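Protein toll (Drosophila melanogaster, PDB 4LXR) acts, through the leucine-rich-repeat ectodomain held here, as receptor for cleaved, activated Spätzle in embryonic dorsal-ventral patterning and antifungal immunity. Local coordinates at residues T318-G323 and L342-S347; D367-D372 and T391-R396; L413-L418 and G447-N452. All blocks are in the same frame, centred on the assembly; numbering follows the deposited sequence.

In the fold
The three contacts follow one another along the chain and along the solenoid of the Toll ectodomain. Each joins the strands of two successive leucine-rich repeats: repeats 8 and 9 in contact 1, 10 and 11 in contact 2, 12 and 13 in contact 3. Strand 343-345 of contact 1 pairs with strand 367-369 of contact 2, and strand 391-393 of contact 2 pairs with strand 415-417 of contact 3. Neighbouring centres lie about 11 Å apart, while the centres of contacts 1 and 3 are about 19 Å apart and these two do not touch. Contacts 1 and 2 also share one N-linked sugar. Together they form six consecutive parallel strands of the receptor's concave face.

Contact 1: T318-G323 and L342-S347; sequences TNISLG and LSLDLS. With NAG (2-acetamido-2-deoxy-beta-D-glucopyranose), chain D.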
loop_
_atom_site.group_PDB
_atom_site.type_symbol
_atom_site.label_atom_id
_atom_site.label_comp_id
_atom_site.label_asym_id
_atom_site.label_seq_id
_atom_site.Cartn_x
_atom_site.Cartn_y
_atom_site.Cartn_z
ATOM N N THR A 318 28.986 -1.192 -3.665
ATOM C CA THR A 318 27.822 -2.023 -3.955
ATOM C C THR A 318 26.507 -1.255 -3.790
ATOM O O THR A 318 25.498 -1.614 -4.387
ATOM C CB THR A 318 27.793 -3.269 -3.043
ATOM O OG1 THR A 318 27.784 -2.855 -1.664
ATOM C CG2 THR A 318 29.018 -4.176 -3.318
ATOM N N ASN A 319 26.510 -0.204 -2.972
ATOM C CA ASN A 319 25.267 0.500 -2.684
ATOM C C ASN A 319 25.471 1.988 -2.667
ATOM O O ASN A 319 26.297 2.489 -1.909
ATOM C CB ASN A 319 24.707 0.053 -1.332
ATOM C CG ASN A 319 24.362 -1.423 -1.303
ATOM O OD1 ASN A 319 25.237 -2.277 -1.150
ATOM N ND2 ASN A 319 23.076 -1.719 -1.443
ATOM N N ILE A 320 24.727 2.697 -3.512
ATOM C CA ILE A 320 24.795 4.151 -3.560
ATOM C C ILE A 320 23.389 4.718 -3.441
ATOM O O ILE A 320 22.507 4.379 -4.225
ATOM C CB ILE A 320 25.397 4.651 -4.884
ATOM C CG1 ILE A 320 26.783 4.060 -5.114
ATOM C CG2 ILE A 320 25.432 6.179 -4.930
ATOM C CD1 ILE A 320 27.461 4.601 -6.375
ATOM N N SER A 321 23.186 5.565 -2.442
ATOM C CA SER A 321 21.952 6.313 -2.301
ATOM C C SER A 321 22.243 7.773 -2.598
ATOM O O SER A 321 22.990 8.422 -1.868
ATOM C CB SER A 321 21.398 6.150 -0.892
ATOM O OG SER A 321 21.096 4.784 -0.631
ATOM N N LEU A 322 21.666 8.275 -3.686
ATOM C CA LEU A 322 21.847 9.655 -4.109
ATOM C C LEU A 322 20.484 10.311 -4.252
ATOM O O LEU A 322 20.332 11.365 -4.871
ATOM C CB LEU A 322 22.640 9.731 -5.416
ATOM C CG LEU A 322 24.144 9.868 -5.150
ATOM C CD1 LEU A 322 24.942 9.511 -6.377
ATOM C CD2 LEU A 322 24.436 11.289 -4.690
ATOM N N GLY A 323 19.502 9.664 -3.653
ATOM C CA GLY A 323 18.145 10.157 -3.636
ATOM C C GLY A 323 18.015 11.480 -2.910
ATOM O O GLY A 323 18.800 11.789 -2.010
ATOM N N LEU A 342 25.394 -2.856 -6.968
ATOM C CA LEU A 342 24.186 -3.686 -6.950
ATOM C C LEU A 342 22.918 -2.820 -6.943
ATOM O O LEU A 342 21.914 -3.148 -7.571
ATOM C CB LEU A 342 24.175 -4.614 -5.729
ATOM C CG LEU A 342 25.326 -5.613 -5.591
ATOM C CD1 LEU A 342 25.177 -6.421 -4.298
ATOM C CD2 LEU A 342 25.433 -6.535 -6.831
ATOM N N SER A 343 22.978 -1.716 -6.217
ATOM C CA SER A 343 21.824 -0.851 -6.031
ATOM C C SER A 343 22.231 0.601 -6.222
ATOM O O SER A 343 23.205 1.070 -5.623
ATOM C CB SER A 343 21.273 -1.029 -4.618
ATOM O OG SER A 343 20.221 -0.123 -4.371
ATOM N N LEU A 344 21.503 1.298 -7.081
ATOM C CA LEU A 344 21.681 2.730 -7.276
ATOM C C LEU A 344 20.336 3.398 -7.082
ATOM O O LEU A 344 19.339 3.004 -7.702
ATOM C CB LEU A 344 22.184 3.038 -8.691
ATOM C CG LEU A 344 22.354 4.525 -8.983
ATOM C CD1 LEU A 344 23.389 5.154 -8.033
ATOM C CD2 LEU A 344 22.793 4.699 -10.414
ATOM N N ASP A 345 20.308 4.407 -6.224
ATOM C CA ASP A 345 19.086 5.145 -5.964
ATOM C C ASP A 345 19.314 6.595 -6.343
ATOM O O ASP A 345 20.151 7.276 -5.751
ATOM C CB ASP A 345 18.708 5.046 -4.488
ATOM C CG ASP A 345 17.311 5.567 -4.199
ATOM O OD1 ASP A 345 16.814 6.473 -4.919
ATOM O OD2 ASP A 345 16.701 5.054 -3.240
ATOM N N LEU A 346 18.558 7.056 -7.335
ATOM C CA LEU A 346 18.614 8.443 -7.774
ATOM C C LEU A 346 17.224 9.057 -7.690
ATOM O O LEU A 346 16.951 10.063 -8.342
ATOM C CB LEU A 346 19.109 8.526 -9.220
ATOM C CG LEU A 346 20.580 8.219 -9.473
ATOM C CD1 LEU A 346 20.813 8.092 -10.965
ATOM C CD2 LEU A 346 21.429 9.333 -8.893
ATOM N N SER A 347 16.347 8.432 -6.912
ATOM C CA SER A 347 14.969 8.898 -6.787
ATOM C C SER A 347 14.934 10.324 -6.245
ATOM O O SER A 347 15.862 10.751 -5.548
ATOM C CB SER A 347 14.142 7.953 -5.893
ATOM O OG SER A 347 14.631 7.923 -4.550
HETATM C C1 NAG D . 22.654 -3.099 -1.329
HETATM C C2 NAG D . 21.916 -3.483 -0.035
HETATM C C3 NAG D . 21.436 -4.929 -0.105
HETATM C C4 NAG D . 20.651 -5.190 -1.385
HETATM C C5 NAG D . 21.453 -4.734 -2.603
HETATM C C6 NAG D . 20.696 -4.867 -3.912
HETATM C C7 NAG D . 22.565 -2.282 2.004
HETATM C C8 NAG D . 23.503 -2.244 3.177
HETATM N N2 NAG D . 22.747 -3.285 1.142
HETATM O O3 NAG D . 20.628 -5.206 1.033
HETATM O O4 NAG D . 20.413 -6.589 -1.496
HETATM O O5 NAG D . 21.800 -3.353 -2.460
HETATM O O6 NAG D . 19.430 -4.217 -3.873
HETATM O O7 NAG D . 21.688 -1.437 1.841
HETATM O O HOH W 1 20.856 2.036 -3.164
HETATM O O HOH W 2 18.547 3.843 -1.204
#
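Leu342 N and Ser343 N both bond to the carbonyl of Thr318, which therefore accepts twice where the two strands begin to pair. Ser343 N meets Thr318 O almost head-on at 3.1 Å, and Leu342 N comes in from one side. Leu342 CB comes within 3.9 Å of NAG C6.

Ser343 stands on the same face of the sheet as Asn319, the glycosylated residue. Asn319 ND2 carries NAG C1 covalently, and the ring oxygen of the sugar lies close to Ser343, with NAG O5 3.2 Å from Ser343 CB. The Ser343 hydroxyl is turned anti to its own N (chi1 175°), toward a water that also donates to Ile320 O. Ser343 O accepts from Ile320 N, continuing the parallel pairing.

Leu344 points into the interior beside Ile320. The two side chains lie alongside each other, and Leu344 CD1 touches Ile320 CB at 3.8 Å. Asp345 returns to the sugar-bearing face. Its N donates to Ile320 O, and its O accepts from Leu322 N at 2.7 Å. Its OD1 takes two bonds from Ser347, one from the backbone N, making an Asx turn, and one from OG on the syn side. A second water links Asp345 OD2 to Ser321 OG, which is also bonded to Arg298.

Leu346 reaches back to the first segment through CD2, 3.7 Å from Leu322 CB. At Ser347 the carbonyl O lies 3.0 Å from Gly323 CA, a CA-H...O contact. Parallel strands with leucines turned inward and polar residues on the opposite, concave face are the signature of the leucine-rich-repeat solenoid, here with an N-glycan rooted on its strand face.

Contact 2: D367-D372 and T391-R396; sequences DLRLED and TLVMSR. With NAG (2-acetamido-2-deoxy-beta-D-glucopyranose), chain D.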
loop_
_atom_site.group_PDB
_atom_site.type_symbol
_atom_site.label_atom_id
_atom_site.label_comp_id
_atom_site.label_asym_id
_atom_site.label_seq_id
_atom_site.Cartn_x
_atom_site.Cartn_y
_atom_site.Cartn_z
ATOM N N ASP A 367 19.183 -3.382 -8.892
ATOM C CA ASP A 367 18.098 -2.493 -8.480
ATOM C C ASP A 367 18.414 -1.081 -8.902
ATOM O O ASP A 367 19.480 -0.557 -8.586
ATOM C CB ASP A 367 17.896 -2.518 -6.947
ATOM C CG ASP A 367 17.358 -3.845 -6.465
ATOM O OD1 ASP A 367 16.126 -4.068 -6.557
ATOM O OD2 ASP A 367 18.179 -4.674 -6.024
ATOM N N LEU A 368 17.485 -0.459 -9.613
ATOM C CA LEU A 368 17.717 0.878 -10.112
ATOM C C LEU A 368 16.499 1.743 -9.848
ATOM O O LEU A 368 15.417 1.471 -10.359
ATOM C CB LEU A 368 18.078 0.848 -11.606
ATOM C CG LEU A 368 18.257 2.217 -12.257
ATOM C CD1 LEU A 368 19.267 3.067 -11.430
ATOM C CD2 LEU A 368 18.731 2.070 -13.687
ATOM N N ARG A 369 16.682 2.789 -9.047
ATOM C CA ARG A 369 15.578 3.658 -8.653
ATOM C C ARG A 369 15.728 5.035 -9.276
ATOM O O ARG A 369 16.631 5.801 -8.917
ATOM C CB ARG A 369 15.510 3.780 -7.131
ATOM C CG ARG A 369 15.531 2.446 -6.387
ATOM C CD ARG A 369 14.235 1.661 -6.568
ATOM N NE ARG A 369 13.073 2.386 -6.046
ATOM C CZ ARG A 369 12.111 1.840 -5.304
ATOM N NH1 ARG A 369 11.088 2.582 -4.890
ATOM N NH2 ARG A 369 12.163 0.551 -4.985
ATOM N N LEU A 370 14.844 5.347 -10.219
ATOM C CA LEU A 370 14.872 6.631 -10.899
ATOM C C LEU A 370 13.577 7.403 -10.701
ATOM O O LEU A 370 13.336 8.392 -11.389
ATOM C CB LEU A 370 15.124 6.427 -12.402
ATOM C CG LEU A 370 16.496 5.842 -12.746
ATOM C CD1 LEU A 370 16.567 5.409 -14.223
ATOM C CD2 LEU A 370 17.568 6.876 -12.430
ATOM N N GLU A 371 12.726 6.937 -9.787
ATOM C CA GLU A 371 11.395 7.528 -9.646
ATOM C C GLU A 371 11.505 8.995 -9.200
ATOM O O GLU A 371 12.519 9.402 -8.629
ATOM C CB GLU A 371 10.500 6.684 -8.702
ATOM C CG GLU A 371 10.965 6.615 -7.227
ATOM C CD GLU A 371 11.900 5.443 -6.938
ATOM O OE1 GLU A 371 12.593 4.974 -7.875
ATOM O OE2 GLU A 371 11.925 4.977 -5.769
ATOM N N ASP A 372 10.474 9.784 -9.491
ATOM C CA ASP A 372 10.408 11.197 -9.095
ATOM C C ASP A 372 11.520 12.057 -9.691
ATOM O O ASP A 372 12.271 12.759 -8.992
ATOM C CB ASP A 372 10.274 11.349 -7.570
ATOM C CG ASP A 372 8.948 10.782 -7.055
ATOM O OD1 ASP A 372 7.887 11.408 -7.278
ATOM O OD2 ASP A 372 8.961 9.694 -6.461
ATOM N N THR A 391 14.852 -5.138 -10.644
ATOM C CA THR A 391 13.761 -4.172 -10.624
ATOM C C THR A 391 14.193 -2.774 -11.060
ATOM O O THR A 391 15.246 -2.279 -10.655
ATOM C CB THR A 391 12.949 -4.150 -9.291
ATOM O OG1 THR A 391 13.223 -2.966 -8.562
ATOM C CG2 THR A 391 13.226 -5.350 -8.452
ATOM N N LEU A 392 13.369 -2.185 -11.929
ATOM C CA LEU A 392 13.566 -0.854 -12.478
ATOM C C LEU A 392 12.365 0.007 -12.086
ATOM O O LEU A 392 11.210 -0.321 -12.415
ATOM C CB LEU A 392 13.696 -0.915 -14.011
ATOM C CG LEU A 392 13.858 0.412 -14.753
ATOM C CD1 LEU A 392 15.109 1.177 -14.237
ATOM C CD2 LEU A 392 13.931 0.215 -16.290
ATOM N N VAL A 393 12.629 1.096 -11.370
ATOM C CA VAL A 393 11.555 1.986 -10.921
ATOM C C VAL A 393 11.740 3.355 -11.558
ATOM O O VAL A 393 12.758 4.016 -11.333
ATOM C CB VAL A 393 11.499 2.114 -9.376
ATOM C CG1 VAL A 393 10.291 2.944 -8.934
ATOM C CG2 VAL A 393 11.447 0.748 -8.731
ATOM N N MET A 394 10.772 3.758 -12.387
ATOM C CA MET A 394 10.838 5.033 -13.085
ATOM C C MET A 394 9.521 5.769 -12.962
ATOM O O MET A 394 9.129 6.542 -13.857
ATOM C CB MET A 394 11.213 4.845 -14.555
ATOM C CG MET A 394 12.547 4.129 -14.745
ATOM S SD MET A 394 13.105 4.181 -16.445
ATOM C CE MET A 394 13.341 5.925 -16.726
ATOM N N SER A 395 8.848 5.522 -11.841
ATOM C CA SER A 395 7.573 6.164 -11.528
ATOM C C SER A 395 7.692 7.670 -11.455
ATOM O O SER A 395 8.718 8.195 -11.016
ATOM C CB SER A 395 7.068 5.657 -10.180
ATOM O OG SER A 395 7.214 4.258 -10.123
ATOM N N ARG A 396 6.625 8.353 -11.859
ATOM C CA ARG A 396 6.523 9.800 -11.738
ATOM C C ARG A 396 7.724 10.496 -12.385
ATOM O O ARG A 396 8.447 11.261 -11.738
ATOM C CB ARG A 396 6.340 10.218 -10.269
ATOM C CG ARG A 396 4.987 9.780 -9.663
ATOM C CD ARG A 396 4.890 10.031 -8.154
ATOM N NE ARG A 396 5.994 9.380 -7.455
ATOM C CZ ARG A 396 5.982 8.119 -7.038
ATOM N NH1 ARG A 396 4.909 7.360 -7.195
ATOM N NH2 ARG A 396 7.050 7.619 -6.457
HETATM C C1 NAG D . 22.654 -3.099 -1.329
HETATM C C2 NAG D . 21.916 -3.483 -0.035
HETATM C C3 NAG D . 21.436 -4.929 -0.105
HETATM C C4 NAG D . 20.651 -5.190 -1.385
HETATM C C5 NAG D . 21.453 -4.734 -2.603
HETATM C C6 NAG D . 20.696 -4.867 -3.912
HETATM C C7 NAG D . 22.565 -2.282 2.004
HETATM C C8 NAG D . 23.503 -2.244 3.177
HETATM N N2 NAG D . 22.747 -3.285 1.142
HETATM O O3 NAG D . 20.628 -5.206 1.033
HETATM O O4 NAG D . 20.413 -6.589 -1.496
HETATM O O5 NAG D . 21.800 -3.353 -2.460
HETATM O O6 NAG D . 19.430 -4.217 -3.873
HETATM O O7 NAG D . 21.688 -1.437 1.841
#
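Strands 367-369 and 391-393 run parallel, 3° apart and 5.0 Å between axes, paired by bonds from Leu368 N to Thr391 O, Val393 N to Leu368 O and Leu370 N to Val393 O. Past the strands, Asp372 N donates to Ser395 O and keeps the two turns together.

The leucine side, buried in the core, is apolar. Leu368 and Leu392 lie side by side, with CD2 of Leu368 against CD1 of Leu392 at 3.8 Å. Leu370 CD1 meets the methyl end of Met394.

The face of Asp367, Arg369 and Val393 carries charge. Val393 packs against both partners of the Arg369-Glu371 salt bridge. In one of two modelled conformers of Arg369, Val393 CG2 lies over one guanidinium face, 3.5 Å from Arg369 NE, and Arg369 NE and NH1 both donate to Glu371 OE2. Val393 CG1 touches the Glu371 carboxylate.

Asp372 and Arg396 make the salt bridge that crosses the contact. Arg396 approaches side-on, NE to Asp372 OD1 at 2.8 Å and NH2 to Asp372 OD2 at 2.8 Å. The two groups are turned 29° apart, and both oxygens are met on their syn sides, somewhat out of the carboxylate plane. At the far end Asp367 OD2 accepts from NAG O6 at 2.5 Å, on the glycan of Asn319.

One carboxylate-guanidinium pair thus lies within 367-372; the other, Asp372 with Arg396, joins the two repeats. The joining pair would largely offset its own charge, and its paired bonds limit rotation of the Arg396 and Asp372 end groups.

Contact 3: L413-L418 and G447-N452; sequences LRHLHL and GLLTLN
Thr450 and His415 meet on one face of two adjoining leucine-rich repeats, where strands 415-417 and 450-452 pair in parallel. His415 ND1 and Thr450 OG1 are 2.8 Å apart in a hydrogen bond whose donor could be either group. The hydroxyl lies at the ring edge, near the ring plane. Thr450 places it there with OG1 beside its own backbone N (chi1 -57°). Its methyl CG2, anti to that N, comes 4.0 Å from His417 CE1.

The backbone polar atoms are well matched. Arg414 O accepts from two successive amides, Leu449 N and Thr450 N, both at 2.8 Å. Leu416 is bonded through both its N and its O, to Thr450 O and to Asn452 N. The bond from Asn452 N is the straightest, at 176°. Asn452 O then accepts from Leu418 N.

Apart from the His415-Thr450 pair, the polar side chains named here bond close to their own segment. Arg414 NH1 donates to Leu413 O from above the carbonyl plane, and also to Asn411 O. Gly447 CA lies over one face of the guanidinium. Asn452 OD1 accepts from Arg454 N.

On the leucine side, buried in the core, Leu416 and Leu451 lie alongside each other. Leu448 CD1 packs 4.2 Å from Leu416 CB and also meets Leu413. The chain between the two strands includes helix 429-433.

Beside the threonine, the amide of Asn452 comes to the edge of the His417 ring, its plane turned 80° from the ring, with Asn452 ND2 3.5 Å from His417 ND1.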
loop_
_atom_site.group_PDB
_atom_site.type_symbol
_atom_site.label_atom_id
_atom_site.label_comp_id
_atom_site.label_asym_id
_atom_site.label_seq_id
_atom_site.Cartn_x
_atom_site.Cartn_y
_atom_site.Cartn_z
ATOM N N LEU A 413 15.397 -8.798 -15.911
ATOM C CA LEU A 413 14.368 -7.918 -15.332
ATOM C C LEU A 413 13.082 -8.652 -14.957
ATOM O O LEU A 413 12.542 -9.420 -15.749
ATOM C CB LEU A 413 14.048 -6.750 -16.269
ATOM C CG LEU A 413 13.372 -5.539 -15.600
ATOM C CD1 LEU A 413 14.298 -4.841 -14.615
ATOM C CD2 LEU A 413 12.894 -4.556 -16.631
ATOM N N ARG A 414 12.602 -8.405 -13.743
ATOM C CA ARG A 414 11.420 -9.082 -13.221
ATOM C C ARG A 414 10.298 -8.104 -12.814
ATOM O O ARG A 414 9.118 -8.447 -12.853
ATOM C CB ARG A 414 11.817 -9.967 -12.025
ATOM C CG ARG A 414 12.799 -11.109 -12.382
ATOM C CD ARG A 414 12.176 -12.132 -13.344
ATOM N NE ARG A 414 13.147 -13.115 -13.824
ATOM C CZ ARG A 414 13.764 -13.060 -15.002
ATOM N NH1 ARG A 414 13.530 -12.065 -15.851
ATOM N NH2 ARG A 414 14.628 -14.004 -15.333
ATOM N N HIS A 415 10.670 -6.894 -12.418
ATOM C CA HIS A 415 9.715 -5.917 -11.908
ATOM C C HIS A 415 9.967 -4.544 -12.529
ATOM O O HIS A 415 10.983 -3.892 -12.253
ATOM C CB HIS A 415 9.809 -5.829 -10.382
ATOM C CG HIS A 415 9.692 -7.157 -9.697
ATOM N ND1 HIS A 415 8.506 -7.858 -9.629
ATOM C CD2 HIS A 415 10.617 -7.918 -9.064
ATOM C CE1 HIS A 415 8.703 -8.987 -8.972
ATOM N NE2 HIS A 415 9.976 -9.047 -8.617
ATOM N N LEU A 416 9.030 -4.114 -13.363
ATOM C CA LEU A 416 9.164 -2.892 -14.134
ATOM C C LEU A 416 8.046 -1.910 -13.768
ATOM O O LEU A 416 6.878 -2.152 -14.052
ATOM C CB LEU A 416 9.151 -3.217 -15.630
ATOM C CG LEU A 416 9.240 -2.020 -16.580
ATOM C CD1 LEU A 416 10.438 -1.109 -16.228
ATOM C CD2 LEU A 416 9.328 -2.499 -18.017
ATOM N N HIS A 417 8.414 -0.812 -13.117
ATOM C CA HIS A 417 7.451 0.215 -12.714
ATOM C C HIS A 417 7.604 1.487 -13.530
ATOM O O HIS A 417 8.594 2.220 -13.390
ATOM C CB HIS A 417 7.612 0.545 -11.234
ATOM C CG HIS A 417 7.469 -0.646 -10.340
ATOM N ND1 HIS A 417 6.271 -0.997 -9.755
ATOM C CD2 HIS A 417 8.370 -1.576 -9.945
ATOM C CE1 HIS A 417 6.444 -2.086 -9.028
ATOM N NE2 HIS A 417 7.706 -2.460 -9.130
ATOM N N LEU A 418 6.608 1.745 -14.369
ATOM C CA LEU A 418 6.586 2.922 -15.211
ATOM C C LEU A 418 5.344 3.746 -14.931
ATOM O O LEU A 418 4.905 4.517 -15.784
ATOM C CB LEU A 418 6.646 2.534 -16.697
ATOM C CG LEU A 418 7.945 1.844 -17.129
ATOM C CD1 LEU A 418 7.887 1.449 -18.590
ATOM C CD2 LEU A 418 9.181 2.724 -16.847
ATOM N N GLY A 447 10.258 -13.322 -19.210
ATOM C CA GLY A 447 10.295 -13.671 -17.803
ATOM C C GLY A 447 9.699 -12.643 -16.850
ATOM O O GLY A 447 9.686 -12.867 -15.635
ATOM N N LEU A 448 9.198 -11.527 -17.385
ATOM C CA LEU A 448 8.693 -10.422 -16.551
ATOM C C LEU A 448 7.569 -10.823 -15.584
ATOM O O LEU A 448 6.654 -11.561 -15.950
ATOM C CB LEU A 448 8.241 -9.242 -17.422
ATOM C CG LEU A 448 8.138 -7.864 -16.743
ATOM C CD1 LEU A 448 9.515 -7.348 -16.315
ATOM C CD2 LEU A 448 7.457 -6.851 -17.649
ATOM N N LEU A 449 7.643 -10.311 -14.356
ATOM C CA LEU A 449 6.683 -10.645 -13.302
ATOM C C LEU A 449 5.729 -9.489 -12.996
ATOM O O LEU A 449 4.528 -9.682 -12.826
ATOM C CB LEU A 449 7.422 -11.073 -12.015
ATOM C CG LEU A 449 8.316 -12.320 -12.135
ATOM C CD1 LEU A 449 9.004 -12.688 -10.833
ATOM C CD2 LEU A 449 7.524 -13.520 -12.684
ATOM N N THR A 450 6.275 -8.287 -12.893
ATOM C CA THR A 450 5.471 -7.108 -12.629
ATOM C C THR A 450 5.632 -6.122 -13.771
ATOM O O THR A 450 6.748 -5.706 -14.106
ATOM C CB THR A 450 5.910 -6.390 -11.354
ATOM O OG1 THR A 450 5.852 -7.280 -10.234
ATOM C CG2 THR A 450 5.022 -5.174 -11.092
ATOM N N LEU A 451 4.511 -5.748 -14.369
ATOM C CA LEU A 451 4.488 -4.653 -15.319
ATOM C C LEU A 451 3.468 -3.641 -14.826
ATOM O O LEU A 451 2.259 -3.833 -14.964
ATOM C CB LEU A 451 4.123 -5.147 -16.724
ATOM C CG LEU A 451 4.082 -4.076 -17.819
ATOM C CD1 LEU A 451 5.340 -3.199 -17.791
ATOM C CD2 LEU A 451 3.883 -4.722 -19.198
ATOM N N ASN A 452 3.964 -2.559 -14.248
ATOM C CA ASN A 452 3.100 -1.513 -13.734
ATOM C C ASN A 452 3.115 -0.300 -14.653
ATOM O O ASN A 452 4.108 0.432 -14.706
ATOM C CB ASN A 452 3.544 -1.150 -12.321
ATOM C CG ASN A 452 2.702 -0.067 -11.698
ATOM O OD1 ASN A 452 1.709 0.378 -12.272
ATOM N ND2 ASN A 452 3.096 0.365 -10.500
#